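Local atomic coordinates of AA9 family lytic polysaccharide monooxygenase D (Myceliophthora thermophila, PDB entry 5UFV), a protein that cleaves cellulose oxidatively as a copper-dependent lytic monooxygenase, yielding C1-oxidised products with O2 or H2O2 as cosubstrate. Residues T69-T74 and G133-W138; A3-N8 and W30-Y35. One frame throughout, in Å; residues are numbered along the deposited sequence.

Contact 1: T69-T74 and G133-W138; sequences TWAQWT and GGNKSW
The indole of Trp70 meets strand 136-141 with its edge: Lys136 O lies in the ring plane, 3.9 Å from Trp70 CE3, and Trp138 CB packs at 3.8 Å against Trp70 CZ3. With CG anti to the carbonyl carbon, the ring lies beside its own backbone N; it shares a face of the sheet with Lys136, and Val4, Leu131 and Leu157 also touch it. The second indole, that of Trp73, leads away from 133-138 toward the copper ligands, meeting Tyr169 and His75 edge-to-face and giving its NE1 hydrogen to His75 O.

Behind these rings the backbones show how a pairing of strands ends in a G1 beta bulge. Trp70 N bonds Lys136 O at 2.9 Å with an almost straight N-H...O angle of 171°. The return bond from Lys136 N to Trp70 O is weak, at 3.4 Å, where two residues, Asn135 and Lys136, face the single Trp70. Asn135 takes the left-handed conformation (phi 51°, psi 44°) expected at the first bulge position, and its N makes a weak bond to Ala71 O at 3.2 Å. A water fills in, donating to Trp70 O at 2.7 Å and accepting from Gly134 N. Farther on, Gly133 N hydrogen-bonds Trp73 O at 3.2 Å; at the backbone angles of Gly133 and Gly134 a CB would be jammed against the preceding carbonyl oxygen. On the other side of the sheet the hydroxyls Thr69 OG1 and Ser137 OG are hydrogen-bonded at 3.0 Å.

The contact joins strand 65-70 to 136-141, an edge strand of the four-stranded antiparallel sheet; strand 4-9 flanks 65-70 on its other side. Trp138 NE1 reaches across to Asp105, on strand 101-107 of the other sheet.

Contact 2: A3-N8 and W30-Y35; sequences AVTSYN and WQWPDY
Ala3 sets its methyl squarely on the indole of Trp32. Its CB stands 3.9 Å from the centroid of the six-membered ring of Trp32 and only 7° off the ring normal, a CH-pi contact of textbook geometry. The same methyl also touches the phenol of Tyr35, with Ala3 CB 3.7 Å from Tyr35 CE1. The two aromatic planes are nearly parallel, tilted by about 11°, yet they are displaced along each other, which leaves the small alanine room to lie over the indole while touching the phenol. Trp32 reaches this place because its CG sits between the backbone N and the carbonyl carbon (chi1 49°), a crowded position that turns the ring toward strand 4-9.

Thr5 lies oblique to Trp32, its CG2 4.2 Å from Trp32 CZ2, and at about a right angle to Tyr35, with Thr5 CG2 4.0 Å from Tyr35 OH; it thus packs beside the indole and near the phenol hydroxyl. No direct hydrogen bond links the two segments; instead a water accepts from Ala3 N at 3.1 Å and makes a weak bond with Tyr35 OH at 3.0 Å. The indole NE1 is held by Gln29 OE1, and the NE2 of the same amide bonds Val4 O and Tyr7 OH, so that one glutamine ties the ring to the strand. A serine in place of Trp32 would probably leave the Ala3 methyl without its aromatic floor and Gln29 OE1 without its indole donor.

The loop bearing 30-35 runs between strand 12-15 and helix 45-48. Tyr35, whose side chain lies about 7 Å from the copper, meets Phe20 edge-to-face. Strand 4-9 belongs to the four-stranded sheet, while both Ala3 and Trp32 touch Glu171 on strand 167-177 of the opposing sheet: the contact sits where the two sheets of the sandwich come together.

From the N terminus, whose modified histidine is a copper ligand, the chain enters strand 4-9, makes the hairpin with strand 12-15 and returns at 30-35, where contact 2 closes a loop of 21 residues. Only then does contact 1 open: 58 residues, including strands 80-86 and 101-107 of the six-stranded sheet, separate 69-74 from 133-138. The two loops follow in series, neither nested nor crossing. Contact 2 packs the 30-35 loop against one end of strand 4-9, contact 1 pairs 65-70 with edge strand 136-141, and the 4-9/65-70 pairing joins the two: Thr5 probably hydrogen-bonds both Thr69 O, through N, and Ala71 N, through OG1.

Contact 1: T69-T74 and G133-W138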
ATOM      1  N   THR A  69       9.292   5.797   0.445  1.00 26.25           N
ATOM      2  CA  THR A  69      10.171   5.775   1.605  1.00 26.68           C
ATOM      3  C   THR A  69       9.416   6.034   2.904  1.00 25.42           C
ATOM      4  O   THR A  69       8.569   6.901   2.978  1.00 25.15           O
ATOM      5  CB  THR A  69      11.304   6.810   1.453  1.00 27.90           C
ATOM      6  OG1 THR A  69      12.056   6.486   0.294  1.00 28.38           O
ATOM      7  CG2 THR A  69      12.290   6.762   2.637  1.00 29.44           C
ATOM      8  N   TRP A  70       9.743   5.263   3.927  1.00 25.23           N
ATOM      9  CA  TRP A  70       9.148   5.401   5.232  1.00 24.12           C
ATOM     10  C   TRP A  70      10.243   5.966   6.077  1.00 25.69           C
ATOM     11  O   TRP A  70      11.236   5.265   6.352  1.00 25.75           O
ATOM     12  CB  TRP A  70       8.763   4.042   5.804  1.00 24.12           C
ATOM     13  CG  TRP A  70       7.461   3.527   5.320  1.00 23.69           C
ATOM     14  CD1 TRP A  70       6.265   3.626   5.960  1.00 23.91           C
ATOM     15  CD2 TRP A  70       7.211   2.811   4.104  1.00 23.69           C
ATOM     16  NE1 TRP A  70       5.275   3.029   5.209  1.00 24.69           N
ATOM     17  CE2 TRP A  70       5.841   2.526   4.059  1.00 24.92           C
ATOM     18  CE3 TRP A  70       8.019   2.364   3.056  1.00 24.58           C
ATOM     19  CZ2 TRP A  70       5.261   1.817   2.993  1.00 24.36           C
ATOM     20  CZ3 TRP A  70       7.444   1.680   2.005  1.00 24.11           C
ATOM     21  CH2 TRP A  70       6.082   1.407   1.985  1.00 24.28           C
ATOM     22  N   ALA A  71      10.089   7.223   6.479  1.00 24.71           N
ATOM     23  CA  ALA A  71      11.051   7.821   7.355  1.00 25.19           C
ATOM     24  C   ALA A  71      11.219   7.033   8.645  1.00 25.98           C
ATOM     25  O   ALA A  71      12.309   7.012   9.200  1.00 25.25           O
ATOM     26  CB  ALA A  71      10.671   9.249   7.654  1.00 25.83           C
ATOM     27  N   GLN A  72      10.138   6.408   9.112  1.00 28.56           N
ATOM     28  CA  GLN A  72      10.114   5.611  10.356  1.00 32.13           C
ATOM     29  C   GLN A  72       9.193   4.426  10.128  1.00 31.37           C
ATOM     30  O   GLN A  72       8.190   4.552   9.437  1.00 29.18           O
ATOM     31  CB  GLN A  72       9.532   6.378  11.562  1.00 36.59           C
ATOM     32  CG  GLN A  72      10.236   7.675  11.996  1.00 42.23           C
ATOM     33  CD  GLN A  72      11.739   7.555  12.338  1.00 47.65           C
ATOM     34  OE1 GLN A  72      12.504   8.554  12.269  1.00 45.98           O
ATOM     35  NE2 GLN A  72      12.165   6.345  12.745  1.00 51.60           N
ATOM     36  N   TRP A  73       9.535   3.281  10.710  1.00 31.08           N
ATOM     37  CA  TRP A  73       8.676   2.119  10.682  1.00 29.91           C
ATOM     38  C   TRP A  73       9.122   1.111  11.721  1.00 30.34           C
ATOM     39  O   TRP A  73      10.273   0.713  11.743  1.00 31.22           O
ATOM     40  CB  TRP A  73       8.700   1.436   9.323  1.00 29.29           C
ATOM     41  CG  TRP A  73       7.799   0.270   9.358  1.00 28.60           C
ATOM     42  CD1 TRP A  73       8.140  -1.044   9.296  1.00 29.38           C
ATOM     43  CD2 TRP A  73       6.400   0.314   9.564  1.00 28.67           C
ATOM     44  NE1 TRP A  73       7.016  -1.830   9.415  1.00 29.94           N
ATOM     45  CE2 TRP A  73       5.935  -1.016   9.572  1.00 28.72           C
ATOM     46  CE3 TRP A  73       5.483   1.357   9.710  1.00 28.64           C
ATOM     47  CZ2 TRP A  73       4.608  -1.333   9.722  1.00 30.30           C
ATOM     48  CZ3 TRP A  73       4.161   1.049   9.853  1.00 29.75           C
ATOM     49  CH2 TRP A  73       3.726  -0.291   9.859  1.00 31.06           C
ATOM     50  N   THR A  74       8.200   0.641  12.535  1.00 30.75           N
ATOM     51  CA  THR A  74       8.588  -0.108  13.702  1.00 32.84           C
ATOM     52  C   THR A  74       8.236  -1.600  13.703  1.00 32.77           C
ATOM     53  O   THR A  74       8.790  -2.321  14.508  1.00 33.88           O
ATOM     54  CB  THR A  74       8.064   0.569  14.988  1.00 33.18           C
ATOM     55  OG1 THR A  74       6.638   0.514  15.048  1.00 32.66           O
ATOM     56  CG2 THR A  74       8.503   2.016  15.031  1.00 33.38           C
ATOM     57  N   GLY A 133      13.339   0.722  10.766  1.00 31.21           N
ATOM     58  CA  GLY A 133      14.545   1.351  11.301  1.00 33.32           C
ATOM     59  C   GLY A 133      15.037   2.633  10.647  1.00 33.12           C
ATOM     60  O   GLY A 133      16.116   3.122  10.979  1.00 33.55           O
ATOM     61  N   GLY A 134      14.272   3.167   9.706  1.00 32.73           N
ATOM     62  CA  GLY A 134      14.495   4.525   9.259  1.00 32.37           C
ATOM     63  C   GLY A 134      14.935   4.635   7.827  1.00 33.10           C
ATOM     64  O   GLY A 134      15.909   3.998   7.401  1.00 31.85           O
ATOM     65  N   ASN A 135      14.199   5.464   7.094  1.00 34.02           N
ATOM     66  CA  ASN A 135      14.505   5.803   5.704  1.00 35.29           C
ATOM     67  C   ASN A 135      14.718   4.574   4.844  1.00 34.01           C
ATOM     68  O   ASN A 135      15.649   4.524   4.055  1.00 35.54           O
ATOM     69  CB  ASN A 135      15.690   6.772   5.645  1.00 35.94           C
ATOM     70  CG  ASN A 135      15.441   8.006   6.492  1.00 37.73           C
ATOM     71  OD1 ASN A 135      16.178   8.292   7.436  1.00 43.89           O
ATOM     72  ND2 ASN A 135      14.355   8.704   6.201  1.00 36.73           N
ATOM     73  N   LYS A 136      13.839   3.594   5.024  1.00 30.89           N
ATOM     74  CA  LYS A 136      13.804   2.422   4.186  1.00 30.42           C
ATOM     75  C   LYS A 136      12.773   2.588   3.105  1.00 28.69           C
ATOM     76  O   LYS A 136      11.784   3.298   3.263  1.00 27.99           O
ATOM     77  CB  LYS A 136      13.473   1.186   5.020  1.00 31.82           C
ATOM     78  CG  LYS A 136      14.505   0.864   6.088  1.00 32.73           C
ATOM     79  CD  LYS A 136      15.896   0.861   5.503  1.00 34.82           C
ATOM     80  CE  LYS A 136      16.881   0.100   6.377  1.00 37.35           C
ATOM     81  NZ  LYS A 136      16.832   0.620   7.751  1.00 37.67           N
ATOM     82  N   SER A 137      12.997   1.901   2.005  1.00 28.81           N
ATOM     83  CA  SER A 137      12.229   2.129   0.808  1.00 29.92           C
ATOM     84  C   SER A 137      11.710   0.841   0.226  1.00 29.08           C
ATOM     85  O   SER A 137      12.275  -0.222   0.461  1.00 27.30           O
ATOM     86  CB  SER A 137      13.110   2.826  -0.236  1.00 32.86           C
ATOM     87  OG  SER A 137      13.687   4.028   0.268  1.00 35.39           O
ATOM     88  N   TRP A 138      10.627   0.950  -0.544  1.00 29.15           N
ATOM     89  CA  TRP A 138      10.067  -0.190  -1.286  1.00 28.82           C
ATOM     90  C   TRP A 138       9.806   0.220  -2.707  1.00 28.98           C
ATOM     91  O   TRP A 138       9.197   1.246  -2.945  1.00 28.22           O
ATOM     92  CB  TRP A 138       8.765  -0.704  -0.661  1.00 28.50           C
ATOM     93  CG  TRP A 138       8.389  -2.059  -1.219  1.00 31.35           C
ATOM     94  CD1 TRP A 138       7.566  -2.311  -2.295  1.00 32.46           C
ATOM     95  CD2 TRP A 138       8.877  -3.331  -0.780  1.00 30.85           C
ATOM     96  NE1 TRP A 138       7.496  -3.668  -2.527  1.00 33.64           N
ATOM     97  CE2 TRP A 138       8.294  -4.317  -1.622  1.00 33.34           C
ATOM     98  CE3 TRP A 138       9.765  -3.734   0.219  1.00 31.77           C
ATOM     99  CZ2 TRP A 138       8.552  -5.699  -1.470  1.00 34.48           C
ATOM    100  CZ3 TRP A 138      10.034  -5.106   0.368  1.00 33.86           C
ATOM    101  CH2 TRP A 138       9.421  -6.076  -0.478  1.00 34.04           C
TER
HETATM  102  O   HOH W   1      11.953   3.172   7.935  1.00 31.33           O

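Contact 2: A3-N8 and W30-Y35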
ATOM      1  N   ALA A   3       4.739   6.098   8.269  1.00 24.99           N
ATOM      2  CA  ALA A   3       3.984   6.425   7.049  1.00 24.45           C
ATOM      3  C   ALA A   3       4.950   6.600   5.899  1.00 22.81           C
ATOM      4  O   ALA A   3       6.140   6.798   6.096  1.00 22.39           O
ATOM      5  CB  ALA A   3       3.172   7.706   7.258  1.00 24.74           C
ATOM      6  N   VAL A   4       4.437   6.550   4.688  1.00 23.09           N
ATOM      7  CA  VAL A   4       5.257   6.896   3.542  1.00 23.19           C
ATOM      8  C   VAL A   4       5.488   8.380   3.614  1.00 22.13           C
ATOM      9  O   VAL A   4       4.554   9.145   3.508  1.00 21.62           O
ATOM     10  CB  VAL A   4       4.571   6.605   2.211  1.00 24.10           C
ATOM     11  CG1 VAL A   4       5.396   7.191   1.059  1.00 25.83           C
ATOM     12  CG2 VAL A   4       4.372   5.101   2.052  1.00 25.10           C
ATOM     13  N   THR A   5       6.739   8.776   3.745  1.00 21.95           N
ATOM     14  CA  THR A   5       7.071  10.173   3.833  1.00 23.73           C
ATOM     15  C   THR A   5       7.571  10.889   2.553  1.00 23.92           C
ATOM     16  O   THR A   5       7.596  12.127   2.516  1.00 25.84           O
ATOM     17  CB  THR A   5       8.075  10.368   4.993  1.00 25.13           C
ATOM     18  OG1 THR A   5       9.062   9.311   4.987  1.00 24.71           O
ATOM     19  CG2 THR A   5       7.293  10.354   6.300  1.00 24.49           C
ATOM     20  N   SER A   6       7.951  10.138   1.524  1.00 23.03           N
ATOM     21  CA  SER A   6       8.478  10.714   0.291  1.00 23.10           C
ATOM     22  C   SER A   6       8.531   9.636  -0.797  1.00 24.12           C
ATOM     23  O   SER A   6       8.404   8.454  -0.505  1.00 24.52           O
ATOM     24  CB  SER A   6       9.878  11.281   0.519  1.00 23.31           C
ATOM     25  OG  SER A   6      10.788  10.243   0.810  1.00 22.98           O
ATOM     26  N   TYR A   7       8.728  10.033  -2.050  1.00 24.74           N
ATOM     27  CA  TYR A   7       8.716   9.076  -3.156  1.00 24.92           C
ATOM     28  C   TYR A   7       9.854   9.343  -4.154  1.00 27.01           C
ATOM     29  O   TYR A   7      10.342  10.472  -4.293  1.00 27.62           O
ATOM     30  CB  TYR A   7       7.386   9.136  -3.940  1.00 24.85           C
ATOM     31  CG  TYR A   7       6.104   8.897  -3.165  1.00 23.41           C
ATOM     32  CD1 TYR A   7       5.447   9.937  -2.539  1.00 22.39           C
ATOM     33  CD2 TYR A   7       5.533   7.636  -3.101  1.00 22.52           C
ATOM     34  CE1 TYR A   7       4.263   9.722  -1.842  1.00 21.71           C
ATOM     35  CE2 TYR A   7       4.366   7.412  -2.399  1.00 22.07           C
ATOM     36  CZ  TYR A   7       3.729   8.463  -1.777  1.00 21.77           C
ATOM     37  OH  TYR A   7       2.559   8.244  -1.085  1.00 21.07           O
ATOM     38  N   ASN A   8      10.251   8.284  -4.860  1.00 28.33           N
ATOM     39  CA  ASN A   8      11.030   8.412  -6.085  1.00 30.99           C
ATOM     40  C   ASN A   8      10.290   7.734  -7.234  1.00 30.31           C
ATOM     41  O   ASN A   8      10.083   6.534  -7.232  1.00 30.05           O
ATOM     42  CB  ASN A   8      12.447   7.834  -5.941  1.00 32.45           C
ATOM     43  CG  ASN A   8      13.322   8.173  -7.128  1.00 34.01           C
ATOM     44  OD1 ASN A   8      13.095   7.698  -8.240  1.00 38.25           O
ATOM     45  ND2 ASN A   8      14.287   9.039  -6.916  1.00 33.89           N
ATOM     46  N   TRP A  30      -1.668  12.603  -0.897  1.00 24.65           N
ATOM     47  CA  TRP A  30      -2.883  12.954  -0.174  1.00 24.41           C
ATOM     48  C   TRP A  30      -2.557  13.067   1.301  1.00 24.62           C
ATOM     49  O   TRP A  30      -1.625  12.456   1.777  1.00 24.57           O
ATOM     50  CB  TRP A  30      -3.957  11.890  -0.405  1.00 24.07           C
ATOM     51  CG  TRP A  30      -4.602  11.967  -1.744  1.00 23.93           C
ATOM     52  CD1 TRP A  30      -4.044  12.412  -2.905  1.00 26.16           C
ATOM     53  CD2 TRP A  30      -5.918  11.558  -2.073  1.00 24.78           C
ATOM     54  NE1 TRP A  30      -4.955  12.331  -3.949  1.00 26.82           N
ATOM     55  CE2 TRP A  30      -6.111  11.800  -3.453  1.00 25.94           C
ATOM     56  CE3 TRP A  30      -6.968  11.015  -1.336  1.00 25.75           C
ATOM     57  CZ2 TRP A  30      -7.292  11.533  -4.086  1.00 26.01           C
ATOM     58  CZ3 TRP A  30      -8.143  10.744  -1.980  1.00 25.70           C
ATOM     59  CH2 TRP A  30      -8.299  11.011  -3.330  1.00 26.33           C
ATOM     60  N   GLN A  31      -3.327  13.864   2.021  1.00 25.71           N
ATOM     61  CA  GLN A  31      -2.979  14.220   3.388  1.00 25.37           C
ATOM     62  C   GLN A  31      -3.087  12.988   4.255  1.00 25.93           C
ATOM     63  O   GLN A  31      -3.833  12.072   3.972  1.00 28.79           O
ATOM     64  CB  GLN A  31      -3.913  15.305   3.954  1.00 25.21           C
ATOM     65  CG  GLN A  31      -4.067  16.578   3.126  1.00 25.20           C
ATOM     66  CD  GLN A  31      -5.134  16.461   2.039  1.00 26.09           C
ATOM     67  OE1 GLN A  31      -5.494  15.350   1.608  1.00 27.02           O
ATOM     68  NE2 GLN A  31      -5.644  17.596   1.585  1.00 25.22           N
ATOM     69  N   TRP A  32      -2.324  12.975   5.323  1.00 25.20           N
ATOM     70  CA  TRP A  32      -2.426  11.945   6.339  1.00 23.88           C
ATOM     71  C   TRP A  32      -2.165  12.674   7.653  1.00 23.84           C
ATOM     72  O   TRP A  32      -1.486  13.709   7.636  1.00 23.40           O
ATOM     73  CB  TRP A  32      -1.452  10.802   6.081  1.00 22.84           C
ATOM     74  CG  TRP A  32      -0.046  11.210   5.792  1.00 22.27           C
ATOM     75  CD1 TRP A  32       0.464  11.529   4.586  1.00 21.77           C
ATOM     76  CD2 TRP A  32       1.033  11.322   6.733  1.00 21.28           C
ATOM     77  NE1 TRP A  32       1.796  11.835   4.704  1.00 22.54           N
ATOM     78  CE2 TRP A  32       2.174  11.716   6.010  1.00 20.75           C
ATOM     79  CE3 TRP A  32       1.140  11.131   8.115  1.00 21.51           C
ATOM     80  CZ2 TRP A  32       3.420  11.916   6.600  1.00 20.52           C
ATOM     81  CZ3 TRP A  32       2.405  11.345   8.729  1.00 22.24           C
ATOM     82  CH2 TRP A  32       3.525  11.732   7.953  1.00 21.35           C
ATOM     83  N   PRO A  33      -2.770  12.204   8.757  1.00 24.31           N
ATOM     84  CA  PRO A  33      -2.799  13.008   9.987  1.00 25.73           C
ATOM     85  C   PRO A  33      -1.585  12.800  10.905  1.00 26.09           C
ATOM     86  O   PRO A  33      -1.172  13.725  11.610  1.00 27.61           O
ATOM     87  CB  PRO A  33      -4.083  12.520  10.687  1.00 25.73           C
ATOM     88  CG  PRO A  33      -4.205  11.081  10.293  1.00 25.88           C
ATOM     89  CD  PRO A  33      -3.552  10.954   8.911  1.00 25.65           C
ATOM     90  N   ASP A  34      -1.035  11.593  10.904  1.00 25.54           N
ATOM     91  CA  ASP A  34       0.008  11.219  11.857  1.00 25.57           C
ATOM     92  C   ASP A  34       0.319   9.751  11.604  1.00 24.38           C
ATOM     93  O   ASP A  34      -0.079   9.202  10.579  1.00 23.49           O
ATOM     94  CB  ASP A  34      -0.441  11.491  13.305  1.00 27.52           C
ATOM     95  CG  ASP A  34      -1.786  10.811  13.651  1.00 31.90           C
ATOM     96  OD1 ASP A  34      -2.010   9.621  13.212  1.00 32.30           O
ATOM     97  OD2 ASP A  34      -2.624  11.475  14.339  1.00 33.04           O
ATOM     98  N   TYR A  35       1.024   9.114  12.524  1.00 24.96           N
ATOM     99  CA  TYR A  35       1.467   7.739  12.340  1.00 25.89           C
ATOM    100  C   TYR A  35       0.580   6.670  12.981  1.00 26.23           C
ATOM    101  O   TYR A  35       0.964   5.505  13.024  1.00 28.03           O
ATOM    102  CB  TYR A  35       2.866   7.565  12.923  1.00 26.20           C
ATOM    103  CG  TYR A  35       4.040   8.145  12.162  1.00 25.80           C
ATOM    104  CD1 TYR A  35       3.936   8.583  10.851  1.00 26.00           C
ATOM    105  CD2 TYR A  35       5.293   8.193  12.782  1.00 25.66           C
ATOM    106  CE1 TYR A  35       5.046   9.097  10.188  1.00 27.42           C
ATOM    107  CE2 TYR A  35       6.395   8.671  12.136  1.00 25.97           C
ATOM    108  CZ  TYR A  35       6.287   9.134  10.848  1.00 27.06           C
ATOM    109  OH  TYR A  35       7.428   9.607  10.231  1.00 28.29           O
TER
HETATM  110  O   HOH W   2       7.663   7.214   8.355  1.00 20.82           O